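Local coordinates for putative transcriptional coactivator P15 (Enterobacteria phage t5, PDB 4BG7), which probably binds DNA as a phage counterpart of the eukaryotic transcription coactivator PC4 and is implicated in recombination-dependent DNA replication, at residues A[73-76]-A[77-81]; A[90-93]-A[94-98]; A[7-10]-A[11-14]. All blocks are in the same frame, centred on the assembly; numbering follows the deposited sequence.

Interaction 1: residues A[73-76]-A[77-81]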
ATOM      1  N   LEU A  73      -9.045   1.211  -0.232  1.00 29.36           N
ATOM      2  CA  LEU A  73      -7.925   0.434  -0.810  1.00 28.17           C
ATOM      3  C   LEU A  73      -8.383  -0.974  -1.216  1.00 26.72           C
ATOM      4  O   LEU A  73      -8.122  -1.417  -2.342  1.00 28.56           O
ATOM      5  CB  LEU A  73      -6.733   0.400   0.168  1.00 27.45           C
ATOM      6  CG  LEU A  73      -5.529  -0.457  -0.226  1.00 27.48           C
ATOM      7  CD1 LEU A  73      -5.035  -0.117  -1.638  1.00 27.29           C
ATOM      8  CD2 LEU A  73      -4.401  -0.354   0.837  1.00 25.69           C
ATOM      9  N   PHE A  74      -9.133  -1.630  -0.351  1.00 22.33           N
ATOM     10  CA  PHE A  74      -9.642  -2.997  -0.592  1.00 27.68           C
ATOM     11  C   PHE A  74     -10.477  -2.948  -1.872  1.00 26.01           C
ATOM     12  O   PHE A  74     -10.290  -3.743  -2.818  1.00 24.32           O
ATOM     13  CB  PHE A  74     -10.515  -3.503   0.583  1.00 25.46           C
ATOM     14  CG  PHE A  74     -10.790  -4.985   0.571  1.00 27.52           C
ATOM     15  CD1 PHE A  74     -11.758  -5.527  -0.263  1.00 27.90           C
ATOM     16  CD2 PHE A  74     -10.077  -5.850   1.412  1.00 32.93           C
ATOM     17  CE1 PHE A  74     -11.990  -6.867  -0.274  1.00 28.92           C
ATOM     18  CE2 PHE A  74     -10.298  -7.239   1.405  1.00 31.77           C
ATOM     19  CZ  PHE A  74     -11.266  -7.740   0.552  1.00 32.95           C
ATOM     20  N   TYR A  75     -11.346  -1.951  -1.929  1.00 25.70           N
ATOM     21  CA  TYR A  75     -12.155  -1.744  -3.153  1.00 27.53           C
ATOM     22  C   TYR A  75     -11.299  -1.498  -4.430  1.00 29.60           C
ATOM     23  O   TYR A  75     -11.512  -2.180  -5.531  1.00 28.27           O
ATOM     24  CB  TYR A  75     -13.196  -0.653  -2.908  1.00 25.42           C
ATOM     25  CG  TYR A  75     -13.703   0.010  -4.158  1.00 27.38           C
ATOM     26  CD1 TYR A  75     -14.628  -0.608  -4.964  1.00 30.03           C
ATOM     27  CD2 TYR A  75     -13.123   1.179  -4.609  1.00 31.67           C
ATOM     28  CE1 TYR A  75     -15.075   0.008  -6.125  1.00 33.35           C
ATOM     29  CE2 TYR A  75     -13.542   1.789  -5.736  1.00 33.30           C
ATOM     30  CZ  TYR A  75     -14.538   1.206  -6.486  1.00 35.51           C
ATOM     31  OH  TYR A  75     -14.918   1.849  -7.628  1.00 39.29           O
ATOM     32  N   ALA A  76     -10.365  -0.536  -4.335  1.00 28.47           N
ATOM     33  CA  ALA A  76      -9.602  -0.098  -5.538  1.00 27.07           C
ATOM     34  C   ALA A  76      -8.704  -1.200  -6.019  1.00 28.98           C
ATOM     35  O   ALA A  76      -8.636  -1.465  -7.275  1.00 27.80           O
ATOM     36  CB  ALA A  76      -8.785   1.222  -5.325  1.00 27.54           C
ATOM     37  N   PHE A  77      -8.074  -1.876  -5.055  1.00 25.43           N
ATOM     38  CA  PHE A  77      -7.152  -2.964  -5.360  1.00 30.10           C
ATOM     39  C   PHE A  77      -7.889  -4.191  -5.948  1.00 32.40           C
ATOM     40  O   PHE A  77      -7.487  -4.771  -6.991  1.00 33.75           O
ATOM     41  CB  PHE A  77      -6.396  -3.314  -4.092  1.00 30.06           C
ATOM     42  CG  PHE A  77      -5.294  -4.358  -4.257  1.00 31.39           C
ATOM     43  CD1 PHE A  77      -4.443  -4.345  -5.313  1.00 36.50           C
ATOM     44  CD2 PHE A  77      -5.100  -5.286  -3.294  1.00 36.67           C
ATOM     45  CE1 PHE A  77      -3.426  -5.274  -5.419  1.00 34.79           C
ATOM     46  CE2 PHE A  77      -4.051  -6.186  -3.366  1.00 40.52           C
ATOM     47  CZ  PHE A  77      -3.244  -6.190  -4.449  1.00 36.25           C
ATOM     48  N   THR A  78      -9.000  -4.571  -5.348  1.00 30.01           N
ATOM     49  CA  THR A  78      -9.778  -5.670  -5.921  1.00 30.88           C
ATOM     50  C   THR A  78     -10.398  -5.269  -7.236  1.00 29.78           C
ATOM     51  O   THR A  78     -10.571  -6.112  -8.081  1.00 36.20           O
ATOM     52  CB  THR A  78     -10.854  -6.267  -4.974  1.00 30.62           C
ATOM     53  OG1 THR A  78     -11.732  -5.262  -4.538  1.00 27.48           O
ATOM     54  CG2 THR A  78     -10.225  -6.931  -3.800  1.00 32.20           C
ATOM     55  N   GLN A  79     -10.693  -3.996  -7.449  1.00 35.99           N
ATOM     56  CA  GLN A  79     -11.242  -3.570  -8.720  1.00 34.26           C
ATOM     57  C   GLN A  79     -10.214  -3.674  -9.858  1.00 36.29           C
ATOM     58  O   GLN A  79     -10.547  -4.068 -10.990  1.00 34.95           O
ATOM     59  CB  GLN A  79     -11.734  -2.141  -8.676  1.00 36.68           C
ATOM     60  CG  GLN A  79     -12.183  -1.635 -10.036  1.00 40.67           C
ATOM     61  CD  GLN A  79     -13.079  -0.443  -9.955  1.00 48.38           C
ATOM     62  OE1 GLN A  79     -14.119  -0.478  -9.276  1.00 52.00           O
ATOM     63  NE2 GLN A  79     -12.671   0.655 -10.626  1.00 50.62           N
ATOM     64  N   ILE A  80      -8.991  -3.241  -9.572  1.00 29.81           N
ATOM     65  CA  ILE A  80      -7.936  -3.248 -10.566  1.00 29.93           C
ATOM     66  C   ILE A  80      -7.699  -4.711 -10.917  1.00 26.63           C
ATOM     67  O   ILE A  80      -7.537  -5.058 -12.117  1.00 33.41           O
ATOM     68  CB  ILE A  80      -6.634  -2.504 -10.062  1.00 28.69           C
ATOM     69  CG1 ILE A  80      -6.877  -0.987 -10.133  1.00 30.99           C
ATOM     70  CG2 ILE A  80      -5.424  -2.948 -10.904  1.00 28.22           C
ATOM     71  CD1 ILE A  80      -5.840  -0.112  -9.445  1.00 29.39           C
ATOM     72  N   LEU A  81      -7.679  -5.576  -9.912  1.00 28.20           N
ATOM     73  CA  LEU A  81      -7.462  -6.987 -10.165  1.00 29.00           C
ATOM     74  C   LEU A  81      -8.577  -7.610 -11.011  1.00 31.15           C
ATOM     75  O   LEU A  81      -8.295  -8.456 -11.896  1.00 32.38           O
ATOM     76  CB  LEU A  81      -7.213  -7.787  -8.907  1.00 27.78           C
ATOM     77  CG  LEU A  81      -5.924  -7.381  -8.096  1.00 28.55           C
ATOM     78  CD1 LEU A  81      -5.955  -8.160  -6.794  1.00 26.91           C
ATOM     79  CD2 LEU A  81      -4.642  -7.644  -8.887  1.00 28.95           C
TER
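Phe74 and Thr78, one helical turn apart, share a polar and an apolar contact. The carbonyl oxygen Phe74 O accepts twice from Thr78: from the backbone N at 3.0 Å, and from the hydroxyl OG1 at 2.7 Å. The two donors approach from opposite faces of the carbonyl plane. Thr78 can do this because its OG1 sits between the backbone N and the carbonyl carbon (chi1 56°), which turns the hydroxyl back over the preceding turn; threonine thereby satisfies its own polar atom inside a helix. The remaining backbone bonds are regular i to i+4 links, with Phe77 N to Leu73 O at 2.8 Å and Ile80 N to Ala76 O at 2.9 Å. Another polar approach joins Tyr75 and Gln79, which run side by side in the same direction, their ring and amide planes 78° apart, with Tyr75 OH 3.0 Å from Gln79 OE1.

These residues belong to helix 67-83, which follows the four-stranded antiparallel sheet of the PC4-like fold. Ala76 and Leu73, a small and a branched apolar residue, pack on strand 13-23 of the second subunit, Ala76 on Ile18 and Leu73 on Leu20 of that subunit.

Apolar contacts within the helix are lighter. Thr78 CG2 lies 3.9 Å from Phe74 CE1, so the methyl brushes the phenyl ring, and Leu73 CD1 reaches to 4.3 Å from Phe77 CB.

Interaction 2: residues A[90-93]-A[94-98]; sequences VQKR and AEELK
Lys92 NZ donates to Glu96 OE2 at 2.7 Å, a salt bridge between residues one helical turn apart. OE2 receives it on its syn lone pair, the side of the other carboxylate oxygen, though Glu96 OE1 itself stays 3.8 Å from Lys92 NZ. The lysine chain leaves the helix extended and bends only at its last torsion (chi4 -96°), which swings NZ over to the acid. Its methylene CE also lies alongside, 3.4 Å from Glu96 OE2. Long, flexible residues suit this exposed surface, where a lysine and a glutamate four positions apart can reach each other.

Arg93 crosses Glu96 obliquely but does not pair with it: the nearest side-chain approach is Arg93 CD to Glu96 OE1, 3.9 Å. Bends at chi2 and chi3 carry the guanidinium toward the second subunit, where NH2 makes a salt bridge with Glu68 of that subunit. The carboxylate of Glu96 may still add a weak favourable field.

Beneath the side chains, Glu96 N bonds to Lys92 O at 2.9 Å and Ala94 N to Val90 O at 2.8 Å. Ala94 is small and buried. Gln91 packs on Phe74 and Val90 on Thr70 of the second subunit; Leu97 brings a larger apolar group to Gln72 of that subunit. The whole is an amphipathic alpha-helix with an i to i+4 salt bridge on its exposed side and the dimer interface on another.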
ATOM      1  N   VAL A  90      -5.285 -14.367  -7.606  1.00 29.54           N
ATOM      2  CA  VAL A  90      -4.550 -13.570  -6.566  1.00 30.55           C
ATOM      3  C   VAL A  90      -5.049 -13.926  -5.160  1.00 32.22           C
ATOM      4  O   VAL A  90      -4.234 -14.131  -4.257  1.00 34.20           O
ATOM      5  CB  VAL A  90      -4.596 -12.058  -6.893  1.00 30.45           C
ATOM      6  CG1 VAL A  90      -3.970 -11.200  -5.775  1.00 35.30           C
ATOM      7  CG2 VAL A  90      -3.920 -11.816  -8.227  1.00 28.53           C
ATOM      8  N   GLN A  91      -6.372 -14.029  -4.966  1.00 32.27           N
ATOM      9  CA  GLN A  91      -6.925 -14.456  -3.650  1.00 37.60           C
ATOM     10  C   GLN A  91      -6.543 -15.876  -3.230  1.00 38.56           C
ATOM     11  O   GLN A  91      -6.388 -16.168  -2.037  1.00 34.47           O
ATOM     12  CB  GLN A  91      -8.447 -14.231  -3.531  1.00 35.94           C
ATOM     13  CG  GLN A  91      -8.832 -12.778  -3.777  1.00 37.83           C
ATOM     14  CD  GLN A  91     -10.341 -12.486  -3.684  1.00 42.71           C
ATOM     15  OE1 GLN A  91     -10.746 -11.492  -3.092  1.00 47.08           O
ATOM     16  NE2 GLN A  91     -11.160 -13.337  -4.274  1.00 41.16           N
ATOM     17  N   LYS A  92      -6.365 -16.753  -4.210  1.00 39.13           N
ATOM     18  CA  LYS A  92      -5.998 -18.153  -3.939  1.00 38.22           C
ATOM     19  C   LYS A  92      -4.553 -18.195  -3.476  1.00 35.21           C
ATOM     20  O   LYS A  92      -4.235 -18.756  -2.451  1.00 36.57           O
ATOM     21  CB  LYS A  92      -6.153 -18.987  -5.223  1.00 40.88           C
ATOM     22  CG  LYS A  92      -5.771 -20.472  -5.083  1.00 41.99           C
ATOM     23  CD  LYS A  92      -5.453 -21.058  -6.456  1.00 45.78           C
ATOM     24  CE  LYS A  92      -5.013 -22.520  -6.358  1.00 49.61           C
ATOM     25  NZ  LYS A  92      -3.524 -22.653  -6.332  1.00 57.54           N
ATOM     26  N   ARG A  93      -3.705 -17.543  -4.259  1.00 42.21           N
ATOM     27  CA  ARG A  93      -2.279 -17.342  -3.938  1.00 44.02           C
ATOM     28  C   ARG A  93      -2.107 -16.619  -2.604  1.00 45.01           C
ATOM     29  O   ARG A  93      -1.178 -16.938  -1.878  1.00 43.51           O
ATOM     30  CB  ARG A  93      -1.614 -16.529  -5.049  1.00 47.88           C
ATOM     31  CG  ARG A  93      -0.203 -16.950  -5.424  1.00 61.03           C
ATOM     32  CD  ARG A  93      -0.199 -18.020  -6.522  1.00 68.18           C
ATOM     33  NE  ARG A  93       0.794 -17.728  -7.570  1.00 75.70           N
ATOM     34  CZ  ARG A  93       0.559 -17.036  -8.688  1.00 70.36           C
ATOM     35  NH1 ARG A  93      -0.645 -16.554  -8.958  1.00 67.77           N
ATOM     36  NH2 ARG A  93       1.541 -16.839  -9.557  1.00 70.43           N
ATOM     37  N   ALA A  94      -2.979 -15.641  -2.282  1.00 43.01           N
ATOM     38  CA  ALA A  94      -2.910 -14.960  -0.952  1.00 43.82           C
ATOM     39  C   ALA A  94      -3.257 -15.888   0.215  1.00 46.00           C
ATOM     40  O   ALA A  94      -2.629 -15.806   1.285  1.00 48.51           O
ATOM     41  CB  ALA A  94      -3.781 -13.708  -0.889  1.00 37.88           C
ATOM     42  N   GLU A  95      -4.233 -16.769   0.031  1.00 46.04           N
ATOM     43  CA  GLU A  95      -4.583 -17.758   1.077  1.00 50.05           C
ATOM     44  C   GLU A  95      -3.445 -18.802   1.222  1.00 54.49           C
ATOM     45  O   GLU A  95      -3.119 -19.250   2.324  1.00 55.91           O
ATOM     46  CB  GLU A  95      -5.920 -18.420   0.741  1.00 56.34           C
ATOM     47  CG  GLU A  95      -6.448 -19.392   1.772  1.00 63.57           C
ATOM     48  CD  GLU A  95      -6.723 -18.772   3.131  1.00 73.95           C
ATOM     49  OE1 GLU A  95      -6.396 -17.589   3.351  1.00 84.35           O
ATOM     50  OE2 GLU A  95      -7.275 -19.480   3.997  1.00 78.05           O
ATOM     51  N   GLU A  96      -2.819 -19.138   0.096  1.00 51.75           N
ATOM     52  CA  GLU A  96      -1.621 -19.962   0.091  1.00 56.93           C
ATOM     53  C   GLU A  96      -0.515 -19.289   0.922  1.00 54.94           C
ATOM     54  O   GLU A  96       0.089 -19.922   1.791  1.00 51.55           O
ATOM     55  CB  GLU A  96      -1.126 -20.203  -1.352  1.00 63.76           C
ATOM     56  CG  GLU A  96      -1.454 -21.579  -1.907  1.00 61.78           C
ATOM     57  CD  GLU A  96      -1.666 -21.591  -3.412  1.00 68.28           C
ATOM     58  OE1 GLU A  96      -0.777 -21.106  -4.165  1.00 74.24           O
ATOM     59  OE2 GLU A  96      -2.733 -22.108  -3.838  1.00 67.98           O
ATOM     60  N   LEU A  97      -0.270 -18.006   0.652  1.00 50.86           N
ATOM     61  CA  LEU A  97       0.765 -17.234   1.353  1.00 47.19           C
ATOM     62  C   LEU A  97       0.508 -17.249   2.869  1.00 53.53           C
ATOM     63  O   LEU A  97       1.479 -17.226   3.654  1.00 56.52           O
ATOM     64  CB  LEU A  97       0.902 -15.808   0.791  1.00 43.62           C
ATOM     65  CG  LEU A  97       1.561 -15.641  -0.601  1.00 45.86           C
ATOM     66  CD1 LEU A  97       1.647 -14.199  -1.148  1.00 38.15           C
ATOM     67  CD2 LEU A  97       2.940 -16.292  -0.672  1.00 48.66           C
ATOM     68  N   LYS A  98      -0.749 -17.391   3.297  1.00 57.75           N
ATOM     69  CA  LYS A  98      -1.041 -17.368   4.740  1.00 59.36           C
ATOM     70  C   LYS A  98      -0.321 -18.421   5.580  1.00 61.46           C
ATOM     71  O   LYS A  98       0.598 -18.080   6.351  1.00 65.92           O
ATOM     72  CB  LYS A  98      -2.531 -17.434   5.025  1.00 60.23           C
ATOM     73  CG  LYS A  98      -2.839 -17.254   6.501  1.00 57.50           C
ATOM     74  CD  LYS A  98      -4.320 -17.353   6.766  1.00 54.95           C
ATOM     75  CE  LYS A  98      -5.079 -16.109   6.340  1.00 55.78           C
ATOM     76  NZ  LYS A  98      -6.400 -16.091   7.037  1.00 54.92           N
TER

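Interaction 3: residues A[7-10]-A[11-14]; sequences QNYE and GHVD
Tyr9 and His12 meet as a T-shaped pair: the edge of the tyrosine ring points at the face of the imidazole, with centroids 5.0 Å apart and planes at 64°. The touching atom is Tyr9 CD2, which lies 3.7 Å from His12 CG and about as close to His12 CB, the latter sitting at the edge of the phenol ring. With CG beside its backbone N (chi1 -75°), the imidazole folds back over the turn, and its CD2 edge comes in plane to Glu10 O at 3.5 Å. Elsewhere on the ring rim ND1 is hydrogen-bonded to Ser33; Phe35 stacks with the imidazole and Tyr40 meets it at a steep angle. A flat residue that is both aromatic and polar suits such a place.

The backbone brings the two rings together. His12 N donates to Tyr9 O at 3.0 Å, from well above the carbonyl plane, and a water also donates to Tyr9 O at 2.7 Å. At Gly11 the positive phi of 83° leaves a CB no room beside Glu10 O, which is why glycine is found here. Just before, Asn8 OD1 accepts from Glu10 N at 2.8 Å; the short side chain puts its carbonyl within reach of the backbone N two residues on. An Asx turn thus leads into a type II beta turn from Tyr9 to His12, at the entrance to strand 13-23.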
ATOM      1  N   GLN A   7       5.963  11.575   5.324  1.00 28.83           N
ATOM      2  CA  GLN A   7       7.013  11.393   4.301  1.00 28.65           C
ATOM      3  C   GLN A   7       8.213  10.669   4.878  1.00 25.39           C
ATOM      4  O   GLN A   7       9.202  10.387   4.174  1.00 26.69           O
ATOM      5  CB  GLN A   7       7.319  12.721   3.574  1.00 33.20           C
ATOM      6  CG  GLN A   7       6.096  13.229   2.778  1.00 38.00           C
ATOM      7  CD  GLN A   7       6.322  14.621   2.142  1.00 42.06           C
ATOM      8  OE1 GLN A   7       5.731  15.614   2.550  1.00 47.61           O
ATOM      9  NE2 GLN A   7       7.213  14.686   1.184  1.00 50.34           N
ATOM     10  N   ASN A   8       8.070  10.299   6.158  1.00 25.78           N
ATOM     11  CA  ASN A   8       9.006   9.484   6.892  1.00 24.98           C
ATOM     12  C   ASN A   8       8.313   8.928   8.168  1.00 22.02           C
ATOM     13  O   ASN A   8       7.122   9.196   8.442  1.00 24.36           O
ATOM     14  CB  ASN A   8      10.271  10.253   7.212  1.00 26.34           C
ATOM     15  CG  ASN A   8      10.035  11.389   8.183  1.00 30.18           C
ATOM     16  OD1 ASN A   8       9.512  11.169   9.250  1.00 27.84           O
ATOM     17  ND2 ASN A   8      10.498  12.596   7.842  1.00 35.11           N
ATOM     18  N   TYR A   9       9.055   8.077   8.872  1.00 21.48           N
ATOM     19  CA  TYR A   9       8.551   7.470  10.074  1.00 21.96           C
ATOM     20  C   TYR A   9       9.094   8.040  11.387  1.00 24.33           C
ATOM     21  O   TYR A   9       8.967   7.397  12.434  1.00 20.83           O
ATOM     22  CB  TYR A   9       8.808   5.976  10.025  1.00 23.69           C
ATOM     23  CG  TYR A   9       7.722   5.213   9.257  1.00 23.38           C
ATOM     24  CD1 TYR A   9       7.784   5.013   7.838  1.00 23.66           C
ATOM     25  CD2 TYR A   9       6.674   4.638   9.938  1.00 23.00           C
ATOM     26  CE1 TYR A   9       6.787   4.308   7.170  1.00 22.25           C
ATOM     27  CE2 TYR A   9       5.689   3.909   9.255  1.00 22.13           C
ATOM     28  CZ  TYR A   9       5.758   3.745   7.867  1.00 21.64           C
ATOM     29  OH  TYR A   9       4.682   2.998   7.326  1.00 22.81           O
ATOM     30  N   GLU A  10       9.659   9.250  11.338  1.00 25.08           N
ATOM     31  CA  GLU A  10      10.023   9.959  12.579  1.00 28.41           C
ATOM     32  C   GLU A  10       8.851  10.092  13.545  1.00 26.66           C
ATOM     33  O   GLU A  10       7.782  10.594  13.197  1.00 27.08           O
ATOM     34  CB  GLU A  10      10.644  11.329  12.258  1.00 31.93           C
ATOM     35  CG  GLU A  10      11.901  11.161  11.429  1.00 39.75           C
ATOM     36  CD  GLU A  10      12.827  12.356  11.367  1.00 48.74           C
ATOM     37  OE1 GLU A  10      12.580  13.387  12.047  1.00 49.10           O
ATOM     38  OE2 GLU A  10      13.807  12.220  10.599  1.00 44.79           O
ATOM     39  N   GLY A  11       9.058   9.629  14.771  1.00 30.05           N
ATOM     40  CA  GLY A  11       8.025   9.684  15.807  1.00 32.88           C
ATOM     41  C   GLY A  11       6.990   8.541  15.763  1.00 34.86           C
ATOM     42  O   GLY A  11       6.098   8.494  16.595  1.00 36.66           O
ATOM     43  N   HIS A  12       7.102   7.623  14.801  1.00 30.77           N
ATOM     44  CA  HIS A  12       6.127   6.535  14.670  1.00 27.52           C
ATOM     45  C   HIS A  12       6.615   5.361  15.421  1.00 27.68           C
ATOM     46  O   HIS A  12       7.812   5.044  15.399  1.00 26.86           O
ATOM     47  CB  HIS A  12       5.980   6.093  13.190  1.00 23.99           C
ATOM     48  CG  HIS A  12       5.191   7.034  12.335  1.00 23.67           C
ATOM     49  ND1 HIS A  12       4.015   6.675  11.767  1.00 23.28           N
ATOM     50  CD2 HIS A  12       5.438   8.357  11.937  1.00 22.08           C
ATOM     51  CE1 HIS A  12       3.523   7.698  11.087  1.00 24.67           C
ATOM     52  NE2 HIS A  12       4.401   8.729  11.158  1.00 24.45           N
ATOM     53  N   VAL A  13       5.680   4.624  15.990  1.00 28.52           N
ATOM     54  CA  VAL A  13       5.952   3.325  16.575  1.00 26.73           C
ATOM     55  C   VAL A  13       5.077   2.272  15.817  1.00 23.90           C
ATOM     56  O   VAL A  13       3.876   2.445  15.737  1.00 27.66           O
ATOM     57  CB  VAL A  13       5.629   3.323  18.124  1.00 28.31           C
ATOM     58  CG1 VAL A  13       5.573   1.916  18.659  1.00 29.74           C
ATOM     59  CG2 VAL A  13       6.655   4.174  18.915  1.00 31.85           C
ATOM     60  N   ASP A  14       5.688   1.197  15.363  1.00 25.00           N
ATOM     61  CA  ASP A  14       4.983   0.120  14.677  1.00 26.76           C
ATOM     62  C   ASP A  14       4.073  -0.643  15.645  1.00 32.90           C
ATOM     63  O   ASP A  14       4.457  -1.022  16.775  1.00 34.49           O
ATOM     64  CB  ASP A  14       5.944  -0.911  14.116  1.00 27.11           C
ATOM     65  CG  ASP A  14       6.718  -0.428  12.936  1.00 25.12           C
ATOM     66  OD1 ASP A  14       6.551   0.723  12.486  1.00 27.68           O
ATOM     67  OD2 ASP A  14       7.497  -1.249  12.465  1.00 28.82           O
TER
HETATM   68  O   HOH W   1      10.633   5.489  13.380  1.00 28.63           O

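Overall arrangement
From the N terminus, interaction 3 comes first: its turn delivers the chain into strand 13-23, an outermost strand of this chain's antiparallel sheet. After strand 54-64, helix 67-83 carries interaction 1, and helix 87-98 carries interaction 2. The three are in series; none nests in or crosses another, and each joins neighbouring turns of chain and closes no large loop. Interactions 1 and 2 have centres 16 Å apart and touch where Leu81 CD1 meets Val90 CG1 at 3.8 Å, joining the two helices, both of which also contact the second subunit. Interaction 3 lies on the opposite side of the chain's centre from both, its nearest atoms about 12 Å from interaction 1 and 19 Å from interaction 2.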